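Local coordinates for protein V-type ATP synthase alpha chain (Nanoarchaeum equitans Kin4-M, PDB 5BN3) that is the A (alpha) subunit of an archaeal V-type ATP synthase, with a P-loop-type nucleotide-binding domain that holds ADP in the crystal, at residues E166-V171 / I176-E181; L71-L76 / H142-P147. All blocks are in the same frame, centred on the assembly; numbering follows the deposited sequence.

Contact 1: residues E166-V171 / I176-E181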
# COMPACT_ATOMS: atom_id res chain seq x y z
N GLU A 166 9.68 -32.06 -50.41
CA GLU A 166 10.51 -32.88 -51.30
C GLU A 166 11.96 -33.01 -50.83
O GLU A 166 12.55 -32.05 -50.33
CB GLU A 166 10.45 -32.34 -52.73
CG GLU A 166 9.07 -32.47 -53.37
CD GLU A 166 9.05 -32.09 -54.84
OE1 GLU A 166 9.54 -31.00 -55.18
OE2 GLU A 166 8.55 -32.90 -55.65
N THR A 167 12.52 -34.20 -51.00
CA THR A 167 13.92 -34.47 -50.68
C THR A 167 14.84 -33.72 -51.64
O THR A 167 14.68 -33.82 -52.86
CB THR A 167 14.22 -35.98 -50.75
OG1 THR A 167 13.34 -36.68 -49.86
CG2 THR A 167 15.66 -36.27 -50.36
N ILE A 168 15.79 -32.97 -51.09
CA ILE A 168 16.74 -32.22 -51.91
C ILE A 168 18.15 -32.79 -51.79
O ILE A 168 19.04 -32.44 -52.56
CB ILE A 168 16.76 -30.72 -51.53
CG1 ILE A 168 16.92 -30.54 -50.03
CG2 ILE A 168 15.48 -30.05 -51.99
CD1 ILE A 168 18.25 -29.93 -49.64
N ALA A 169 18.34 -33.66 -50.80
CA ALA A 169 19.62 -34.31 -50.57
C ALA A 169 19.47 -35.51 -49.65
O ALA A 169 18.48 -35.63 -48.93
CB ALA A 169 20.62 -33.33 -49.99
N ILE A 170 20.46 -36.40 -49.67
CA ILE A 170 20.46 -37.56 -48.79
C ILE A 170 21.82 -37.69 -48.10
O ILE A 170 22.86 -37.74 -48.76
CB ILE A 170 20.13 -38.86 -49.57
CG1 ILE A 170 18.66 -38.84 -50.01
CG2 ILE A 170 20.40 -40.09 -48.71
CD1 ILE A 170 18.32 -39.84 -51.09
N VAL A 171 21.80 -37.73 -46.77
CA VAL A 171 23.01 -37.83 -45.97
C VAL A 171 22.92 -39.02 -45.02
O VAL A 171 21.99 -39.10 -44.21
CB VAL A 171 23.25 -36.55 -45.14
CG1 VAL A 171 24.61 -36.59 -44.46
CG2 VAL A 171 23.14 -35.32 -46.02
N ILE A 176 17.07 -35.08 -46.62
CA ILE A 176 17.14 -33.69 -46.19
C ILE A 176 16.08 -32.88 -46.94
O ILE A 176 15.93 -33.02 -48.15
CB ILE A 176 18.54 -33.08 -46.47
CG1 ILE A 176 19.62 -33.89 -45.75
CG2 ILE A 176 18.59 -31.61 -46.06
CD1 ILE A 176 19.42 -34.00 -44.25
N LYS A 177 15.34 -32.05 -46.22
CA LYS A 177 14.33 -31.19 -46.84
C LYS A 177 14.80 -29.74 -46.90
O LYS A 177 15.91 -29.42 -46.47
CB LYS A 177 13.00 -31.26 -46.08
CG LYS A 177 12.09 -32.40 -46.51
CD LYS A 177 12.61 -33.76 -46.06
CE LYS A 177 11.71 -34.88 -46.56
NZ LYS A 177 10.28 -34.68 -46.18
N LEU A 178 13.96 -28.88 -47.46
CA LEU A 178 14.22 -27.44 -47.47
C LEU A 178 13.89 -26.84 -46.10
O LEU A 178 14.20 -25.68 -45.83
CB LEU A 178 13.40 -26.75 -48.56
CG LEU A 178 13.85 -26.97 -50.00
CD1 LEU A 178 12.86 -26.37 -50.98
CD2 LEU A 178 15.22 -26.36 -50.21
N TYR A 179 13.27 -27.65 -45.25
CA TYR A 179 12.88 -27.21 -43.91
C TYR A 179 13.19 -28.28 -42.87
O TYR A 179 13.34 -29.46 -43.19
CB TYR A 179 11.38 -26.91 -43.87
CG TYR A 179 10.50 -28.12 -43.69
CD1 TYR A 179 10.16 -28.93 -44.76
CD2 TYR A 179 10.00 -28.46 -42.44
CE1 TYR A 179 9.35 -30.04 -44.60
CE2 TYR A 179 9.19 -29.56 -42.26
CZ TYR A 179 8.87 -30.35 -43.35
OH TYR A 179 8.07 -31.44 -43.18
N HIS A 180 13.28 -27.85 -41.61
CA HIS A 180 13.32 -28.79 -40.49
C HIS A 180 12.53 -28.25 -39.31
O HIS A 180 12.26 -27.05 -39.22
CB HIS A 180 14.77 -29.13 -40.09
CG HIS A 180 15.49 -28.01 -39.41
ND1 HIS A 180 16.11 -26.99 -40.11
CD2 HIS A 180 15.72 -27.76 -38.10
CE1 HIS A 180 16.68 -26.16 -39.25
NE2 HIS A 180 16.46 -26.60 -38.03
N GLU A 181 12.13 -29.15 -38.41
CA GLU A 181 11.35 -28.76 -37.24
C GLU A 181 12.26 -28.55 -36.04
O GLU A 181 13.29 -29.21 -35.90
CB GLU A 181 10.31 -29.84 -36.92
CG GLU A 181 9.22 -29.98 -37.96
CD GLU A 181 8.17 -31.00 -37.56
OE1 GLU A 181 8.52 -31.97 -36.85
OE2 GLU A 181 6.99 -30.83 -37.94
O HOH W 1 12.18 -29.76 -49.52
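Ala169 and Ile176 are paired in the tight beta hairpin formed by strands 169-171 and 174-176, at one side of a four-stranded antiparallel sheet in the barrel-sandwich domain. Ile176 N donates to Ala169 O at 2.8 Å, reaching it from 28° off the carbonyl plane. The return bond comes not from Ala169 but from the residue before it: Ile168 N meets Ile176 O at 2.9 Å, almost straight (174° at the hydrogen). Two consecutive residues, Ile168 and Ala169, thus face the single residue Ile176, the pattern of a classic beta bulge. Beside the bulge, Thr167 CA adds a CA-H...O contact to the same Ile176 carbonyl.

Ile168 places CG1 between its backbone N and carbonyl carbon (chi1 51°), which brings that carbon to 3.3 Å from Ile176 O and carries CD1 to 4.0 Å from Ile176 CG2. Its other branch, CG2, turns to Leu178 and lies 4.0 Å from Leu178 CG, the two side chains crossing at about a right angle. Ala169 CB lies 4.1 Å from Ile176 CB on the hairpin face that the two residues share. Val171 CG2 packs on Ile176 CG1 at 3.8 Å. Lys177 bends its chain twice, passing CG by Glu166 O and CE by Thr167 OG1, and its NZ bonds Glu165 O. Leu178 N is satisfied by a bound water.

Along the other edge of strand 169-171, Ile170 bonds Glu155 and Glu156 of strand 152-157, and Ile168 bonds Tyr158 just past it. Ile168, Ala169 and Leu178 face the other sheet of the domain, packing on Ile132 and Val135 of strand 131-137 and on Trp114 and Phe116 of strand 114-118.

Contact 2: residues L71-L76 / H142-P147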
# COMPACT_ATOMS: atom_id res chain seq x y z
N LEU A 71 10.95 -24.54 -39.88
CA LEU A 71 11.91 -23.53 -40.30
C LEU A 71 12.37 -23.77 -41.73
O LEU A 71 13.06 -24.75 -42.01
CB LEU A 71 13.12 -23.53 -39.36
CG LEU A 71 12.80 -23.31 -37.88
CD1 LEU A 71 14.02 -23.60 -37.01
CD2 LEU A 71 12.32 -21.89 -37.66
N GLY A 72 11.98 -22.87 -42.64
CA GLY A 72 12.37 -22.97 -44.03
C GLY A 72 11.72 -21.87 -44.86
O GLY A 72 11.14 -20.94 -44.30
N PRO A 73 11.83 -21.97 -46.19
CA PRO A 73 11.18 -21.01 -47.09
C PRO A 73 9.67 -21.01 -46.91
O PRO A 73 9.06 -22.08 -46.80
CB PRO A 73 11.54 -21.55 -48.48
CG PRO A 73 12.80 -22.32 -48.28
CD PRO A 73 12.65 -22.95 -46.92
N GLY A 74 9.07 -19.82 -46.86
CA GLY A 74 7.64 -19.70 -46.66
C GLY A 74 7.24 -18.84 -45.47
O GLY A 74 6.06 -18.55 -45.28
N LEU A 75 8.22 -18.43 -44.68
CA LEU A 75 7.97 -17.60 -43.50
C LEU A 75 7.93 -16.12 -43.85
O LEU A 75 7.08 -15.37 -43.36
CB LEU A 75 9.05 -17.84 -42.44
CG LEU A 75 9.11 -19.23 -41.80
CD1 LEU A 75 10.33 -19.35 -40.90
CD2 LEU A 75 7.85 -19.50 -41.01
N LEU A 76 8.85 -15.69 -44.72
CA LEU A 76 9.01 -14.28 -45.06
C LEU A 76 7.76 -13.68 -45.71
O LEU A 76 7.09 -14.33 -46.52
CB LEU A 76 10.23 -14.08 -45.96
CG LEU A 76 11.58 -14.44 -45.34
CD1 LEU A 76 12.73 -14.19 -46.30
CD2 LEU A 76 11.78 -13.64 -44.07
N HIS A 142 17.73 -17.09 -49.00
CA HIS A 142 17.48 -17.99 -47.89
C HIS A 142 18.49 -19.12 -47.92
O HIS A 142 18.57 -19.87 -48.90
CB HIS A 142 16.06 -18.55 -47.96
CG HIS A 142 15.59 -19.18 -46.69
ND1 HIS A 142 14.34 -18.92 -46.16
CD2 HIS A 142 16.18 -20.06 -45.86
CE1 HIS A 142 14.19 -19.62 -45.04
NE2 HIS A 142 15.29 -20.32 -44.84
N ARG A 143 19.27 -19.24 -46.86
CA ARG A 143 20.29 -20.27 -46.78
C ARG A 143 19.75 -21.53 -46.10
O ARG A 143 19.34 -21.50 -44.94
CB ARG A 143 21.53 -19.74 -46.06
CG ARG A 143 22.25 -18.67 -46.88
CD ARG A 143 23.17 -17.80 -46.04
NE ARG A 143 23.71 -16.69 -46.83
CZ ARG A 143 24.37 -15.65 -46.32
NH1 ARG A 143 24.57 -15.57 -45.01
NH2 ARG A 143 24.81 -14.70 -47.11
N ILE A 144 19.74 -22.62 -46.86
CA ILE A 144 19.25 -23.89 -46.34
C ILE A 144 20.32 -24.52 -45.46
O ILE A 144 21.30 -25.09 -45.96
CB ILE A 144 18.85 -24.85 -47.48
CG1 ILE A 144 17.94 -24.13 -48.48
CG2 ILE A 144 18.17 -26.10 -46.92
CD1 ILE A 144 16.67 -23.55 -47.86
N ILE A 145 20.15 -24.40 -44.15
CA ILE A 145 21.09 -24.98 -43.20
C ILE A 145 20.55 -26.30 -42.68
O ILE A 145 19.40 -26.39 -42.26
CB ILE A 145 21.39 -24.01 -42.03
CG1 ILE A 145 20.10 -23.48 -41.42
CG2 ILE A 145 22.25 -22.85 -42.51
CD1 ILE A 145 20.32 -22.64 -40.18
N VAL A 146 21.39 -27.34 -42.75
CA VAL A 146 21.00 -28.65 -42.27
C VAL A 146 20.84 -28.61 -40.75
O VAL A 146 21.51 -27.81 -40.09
CB VAL A 146 22.03 -29.73 -42.68
CG1 VAL A 146 22.15 -29.79 -44.19
CG2 VAL A 146 23.38 -29.43 -42.06
N PRO A 147 19.95 -29.44 -40.20
CA PRO A 147 19.72 -29.45 -38.75
C PRO A 147 21.01 -29.68 -37.97
O PRO A 147 21.91 -30.35 -38.49
CB PRO A 147 18.78 -30.64 -38.55
CG PRO A 147 18.06 -30.78 -39.86
CD PRO A 147 19.06 -30.39 -40.91
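His142 and Pro73 meet where strand 140-145, an outermost strand of a four-stranded antiparallel sheet in the barrel-sandwich domain, packs against the loop that runs from strand 68-71 toward strand 79-80, which pairs in parallel with strand 280-285 in the large mixed sheet. No hydrogen bond joins the two segments directly; side chains from the strand are packed against the Gly72-Pro73 link of the loop.

The imidazole of His142 carries most of the contact. Its CG stands opposite the backbone N (chi1 -164°), which extends the ring from the strand to the loop backbone. The leading atom is CE1, 3.3 Å from Gly72 C and 3.5 Å from Pro73 N, so the ring corner rests obliquely on the peptide. Pro73 CD sits over one ring face, 4.1 Å from His142 CE1 and displaced toward the rim, and the two side chains cross at about a right angle.

Both ring nitrogens are engaged, which should fix the rotation of the imidazole: ND1 with Glu137 OE1, NE2 with Tyr307 OH of helix 293-309. Phe308 of the same helix meets the ring with the two planes inclined at about 55°. Glu137 also reaches the loop, since its OE2 accepts a hydrogen bond from Gly74 N and a weak one from Leu76 N. One carboxylate therefore positions the histidine and pins the loop beyond Pro73. There Gly74 takes positive phi (124°), where a CB would be jammed against the preceding carbonyl O, which calls for glycine.

Two residues along the strand from His142, Ile144 works on the proline ring alone. With chi1 and chi2 both bent, its chain curls so that the terminal methyl, rather than either CB substituent, makes the contact: Ile144 CD1 touches Pro73 CG at 4.1 Å and lies 4.2 Å from Pro73 CD.

Overall arrangement
Both contacts are largely buried, their centres about 10 Å apart. Contact 1 lies wholly within the barrel-sandwich range, whereas contact 2 joins that region to the 71-76 loop. Contact 1 links sequence neighbours through two backbone bonds together with apolar packing, with Glu166, Thr167 and Lys177 partly exposed; contact 2 rests on side-chain packing, its polar groups answered by residues outside both segments. Strand 131-137 serves both: it faces Ile168 and Leu178 from the opposing sheet and pairs with the strand that carries Ile144. The contacts also meet directly: Leu71 N probably bonds His180 O at 2.9 Å. Contact 1 lies farther from the chain centre; contact 2 abuts helix 293-309.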